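Local coordinates for putative transcription protein (Pseudomonas aeruginosa PAO1, PDB 4GCV), which probably binds DNA as a transcriptional regulator of the HxlR type and has been proposed to sense oxidative stress, at residues W23-I28 with N58-A63. The protein carries 2 engineered substitutions. Numbering follows the deposited sequence.
Sequences WWSILI and NALVEA
In the helical core of the HxlR-like helix-turn-helix region, L60 of helix 50-62 reaches across to S25 and I28 of helix 23-33. The contact is small, about 120 Å² counted over both sides. L60 supplies the larger part and uses both ends of its fork. Its CD1 lies 3.9 Å from CG2 of I28, the one apolar side-chain pair between the segments. The same methyl is 4.2 Å from CB of I28, so it meets the branch point of the isoleucine as well as its short arm. With CG1 of I28 anti to the carbonyl carbon (chi1 -60°), CG2 is the branch that meets CD1 of L60. Helix 50-62 is probably the recognition helix of a winged helix-turn-helix, with strands 66-73 and 76-82 forming the wing. The other methyl, CD2 of L60, is 4.2 Å from OG of S25, a loose van der Waals contact. L60 is extended at its second torsion (chi2 174°), which carries CD1 out from its own helix toward I28. No hydrogen bond joins the two segments. The backbones stay apart, with CA of S25 and CA of L60 separated by 7.3 Å. I28 also packs on F42 and L46 of helix 39-46, so three helices meet at this residue. L65, just before the wing, touches L60. A glycerol, probably from the crystallisation liquor, lies about 4 Å from the side chain of S25.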
ATOM      1  N   TRP B  23       1.516  -4.828  -8.768  1.00 32.99           N
ATOM      2  CA  TRP B  23       2.798  -5.391  -9.175  1.00 32.09           C
ATOM      3  C   TRP B  23       3.620  -4.486 -10.100  1.00 30.83           C
ATOM      4  O   TRP B  23       4.715  -4.113  -9.748  1.00 29.02           O
ATOM      5  CB  TRP B  23       2.578  -6.801  -9.763  1.00 32.48           C
ATOM      6  CG  TRP B  23       3.825  -7.433 -10.358  1.00 33.31           C
ATOM      7  CD1 TRP B  23       4.052  -7.701 -11.679  1.00 33.82           C
ATOM      8  CD2 TRP B  23       4.984  -7.913  -9.648  1.00 32.91           C
ATOM      9  NE1 TRP B  23       5.275  -8.321 -11.836  1.00 35.45           N
ATOM     10  CE2 TRP B  23       5.878  -8.436 -10.611  1.00 33.33           C
ATOM     11  CE3 TRP B  23       5.370  -7.912  -8.300  1.00 32.07           C
ATOM     12  CZ2 TRP B  23       7.132  -8.969 -10.266  1.00 33.41           C
ATOM     13  CZ3 TRP B  23       6.606  -8.456  -7.956  1.00 33.11           C
ATOM     14  CH2 TRP B  23       7.474  -8.965  -8.936  1.00 32.74           C
ATOM     15  N   TRP B  24       3.081  -4.163 -11.277  1.00 32.33           N
ATOM     16  CA  TRP B  24       3.701  -3.218 -12.186  1.00 34.42           C
ATOM     17  C   TRP B  24       3.929  -1.831 -11.592  1.00 33.06           C
ATOM     18  O   TRP B  24       5.000  -1.288 -11.750  1.00 34.16           O
ATOM     19  CB  TRP B  24       2.887  -3.126 -13.473  1.00 36.76           C
ATOM     20  CG  TRP B  24       2.978  -4.378 -14.214  1.00 40.56           C
ATOM     21  CD1 TRP B  24       1.970  -5.289 -14.419  1.00 45.53           C
ATOM     22  CD2 TRP B  24       4.149  -4.937 -14.790  1.00 45.05           C
ATOM     23  NE1 TRP B  24       2.443  -6.365 -15.109  1.00 47.88           N
ATOM     24  CE2 TRP B  24       3.776  -6.179 -15.362  1.00 49.85           C
ATOM     25  CE3 TRP B  24       5.479  -4.516 -14.892  1.00 47.28           C
ATOM     26  CZ2 TRP B  24       4.686  -6.992 -16.047  1.00 51.77           C
ATOM     27  CZ3 TRP B  24       6.387  -5.333 -15.548  1.00 50.35           C
ATOM     28  CH2 TRP B  24       5.981  -6.550 -16.132  1.00 51.55           C
ATOM     29  N   SER B  25       2.973  -1.280 -10.851  1.00 32.89           N
ATOM     30  CA  SER B  25       3.229  -0.000 -10.152  1.00 33.87           C
ATOM     31  C   SER B  25       4.447  -0.121  -9.255  1.00 33.64           C
ATOM     32  O   SER B  25       5.267   0.783  -9.185  1.00 34.89           O
ATOM     33  CB  SER B  25       2.050   0.410  -9.284  1.00 33.09           C
ATOM     34  OG  SER B  25       0.902   0.578 -10.062  1.00 35.68           O
ATOM     35  N   ILE B  26       4.588  -1.251  -8.570  1.00 33.24           N
ATOM     36  CA  ILE B  26       5.735  -1.383  -7.670  1.00 32.25           C
ATOM     37  C   ILE B  26       7.020  -1.426  -8.428  1.00 31.64           C
ATOM     38  O   ILE B  26       7.989  -0.819  -8.030  1.00 32.37           O
ATOM     39  CB  ILE B  26       5.575  -2.593  -6.768  1.00 33.09           C
ATOM     40  CG1 ILE B  26       4.489  -2.294  -5.729  1.00 32.58           C
ATOM     41  CG2 ILE B  26       6.900  -3.001  -6.111  1.00 33.37           C
ATOM     42  CD1 ILE B  26       3.908  -3.614  -5.143  1.00 37.45           C
ATOM     43  N   LEU B  27       7.027  -2.106  -9.567  1.00 31.59           N
ATOM     44  CA  LEU B  27       8.250  -2.282 -10.316  1.00 30.30           C
ATOM     45  C   LEU B  27       8.630  -0.967 -10.956  1.00 29.78           C
ATOM     46  O   LEU B  27       9.773  -0.551 -10.889  1.00 28.74           O
ATOM     47  CB  LEU B  27       8.078  -3.415 -11.347  1.00 30.99           C
ATOM     48  CG  LEU B  27       8.066  -4.851 -10.812  1.00 32.51           C
ATOM     49  CD1 LEU B  27       8.031  -5.808 -12.009  1.00 30.08           C
ATOM     50  CD2 LEU B  27       9.326  -5.169  -9.958  1.00 30.83           C
ATOM     51  N   ILE B  28       7.661  -0.287 -11.559  1.00 30.03           N
ATOM     52  CA  ILE B  28       7.934   1.002 -12.184  1.00 30.07           C
ATOM     53  C   ILE B  28       8.322   2.079 -11.163  1.00 30.21           C
ATOM     54  O   ILE B  28       9.347   2.769 -11.326  1.00 30.76           O
ATOM     55  CB  ILE B  28       6.724   1.463 -13.041  1.00 31.60           C
ATOM     56  CG1 ILE B  28       6.434   0.452 -14.151  1.00 31.14           C
ATOM     57  CG2 ILE B  28       6.958   2.832 -13.639  1.00 29.96           C
ATOM     58  CD1 ILE B  28       4.991   0.567 -14.692  1.00 33.21           C
ATOM     59  N   ASN B  58       0.799   6.436 -17.185  1.00 38.47           N
ATOM     60  CA  ASN B  58      -0.247   7.441 -17.116  1.00 39.51           C
ATOM     61  C   ASN B  58      -1.009   7.349 -15.812  1.00 38.47           C
ATOM     62  O   ASN B  58      -1.372   8.381 -15.276  1.00 40.36           O
ATOM     63  CB  ASN B  58      -1.234   7.322 -18.259  1.00 40.83           C
ATOM     64  CG  ASN B  58      -0.612   7.649 -19.609  1.00 44.52           C
ATOM     65  OD1 ASN B  58       0.507   8.193 -19.693  1.00 44.36           O
ATOM     66  ND2 ASN B  58      -1.322   7.277 -20.684  1.00 43.67           N
ATOM     67  N   ALA B  59      -1.264   6.139 -15.324  1.00 36.41           N
ATOM     68  CA  ALA B  59      -2.020   5.989 -14.094  1.00 36.93           C
ATOM     69  C   ALA B  59      -1.170   6.481 -12.906  1.00 35.50           C
ATOM     70  O   ALA B  59      -1.704   7.123 -12.001  1.00 35.89           O
ATOM     71  CB  ALA B  59      -2.507   4.481 -13.854  1.00 35.32           C
ATOM     72  N   LEU B  60       0.134   6.183 -12.914  1.00 34.73           N
ATOM     73  CA  LEU B  60       1.033   6.719 -11.879  1.00 34.52           C
ATOM     74  C   LEU B  60       1.066   8.269 -11.897  1.00 35.77           C
ATOM     75  O   LEU B  60       1.047   8.923 -10.853  1.00 35.99           O
ATOM     76  CB  LEU B  60       2.424   6.114 -12.003  1.00 33.09           C
ATOM     77  CG  LEU B  60       2.391   4.663 -11.543  1.00 33.48           C
ATOM     78  CD1 LEU B  60       3.736   4.068 -11.807  1.00 30.26           C
ATOM     79  CD2 LEU B  60       2.011   4.601 -10.060  1.00 32.60           C
ATOM     80  N   VAL B  61       1.055   8.828 -13.090  1.00 36.48           N
ATOM     81  CA  VAL B  61       0.964  10.243 -13.234  1.00 38.69           C
ATOM     82  C   VAL B  61      -0.377  10.766 -12.690  1.00 40.56           C
ATOM     83  O   VAL B  61      -0.365  11.625 -11.799  1.00 39.24           O
ATOM     84  CB  VAL B  61       1.285  10.709 -14.702  1.00 39.91           C
ATOM     85  CG1 VAL B  61       0.962  12.175 -14.885  1.00 41.20           C
ATOM     86  CG2 VAL B  61       2.758  10.454 -15.039  1.00 35.09           C
ATOM     87  N   GLU B  62      -1.508  10.232 -13.183  1.00 42.26           N
ATOM     88  CA  GLU B  62      -2.840  10.687 -12.713  1.00 44.28           C
ATOM     89  C   GLU B  62      -2.967  10.599 -11.199  1.00 42.66           C
ATOM     90  O   GLU B  62      -3.572  11.479 -10.608  1.00 43.62           O
ATOM     91  CB  GLU B  62      -4.025   9.925 -13.331  1.00 45.08           C
ATOM     92  CG  GLU B  62      -4.450  10.377 -14.740  1.00 54.02           C
ATOM     93  CD  GLU B  62      -5.275  11.709 -14.808  1.00 64.11           C
ATOM     94  OE1 GLU B  62      -5.124  12.603 -13.914  1.00 65.87           O
ATOM     95  OE2 GLU B  62      -6.070  11.868 -15.793  1.00 69.61           O
ATOM     96  N   ALA B  63      -2.436   9.531 -10.602  1.00 39.20           N
ATOM     97  CA  ALA B  63      -2.411   9.371  -9.152  1.00 38.78           C
ATOM     98  C   ALA B  63      -1.495  10.382  -8.413  1.00 38.89           C
ATOM     99  O   ALA B  63      -1.480  10.423  -7.181  1.00 39.27           O
ATOM    100  CB  ALA B  63      -1.998   7.953  -8.780  1.00 35.56           C
TER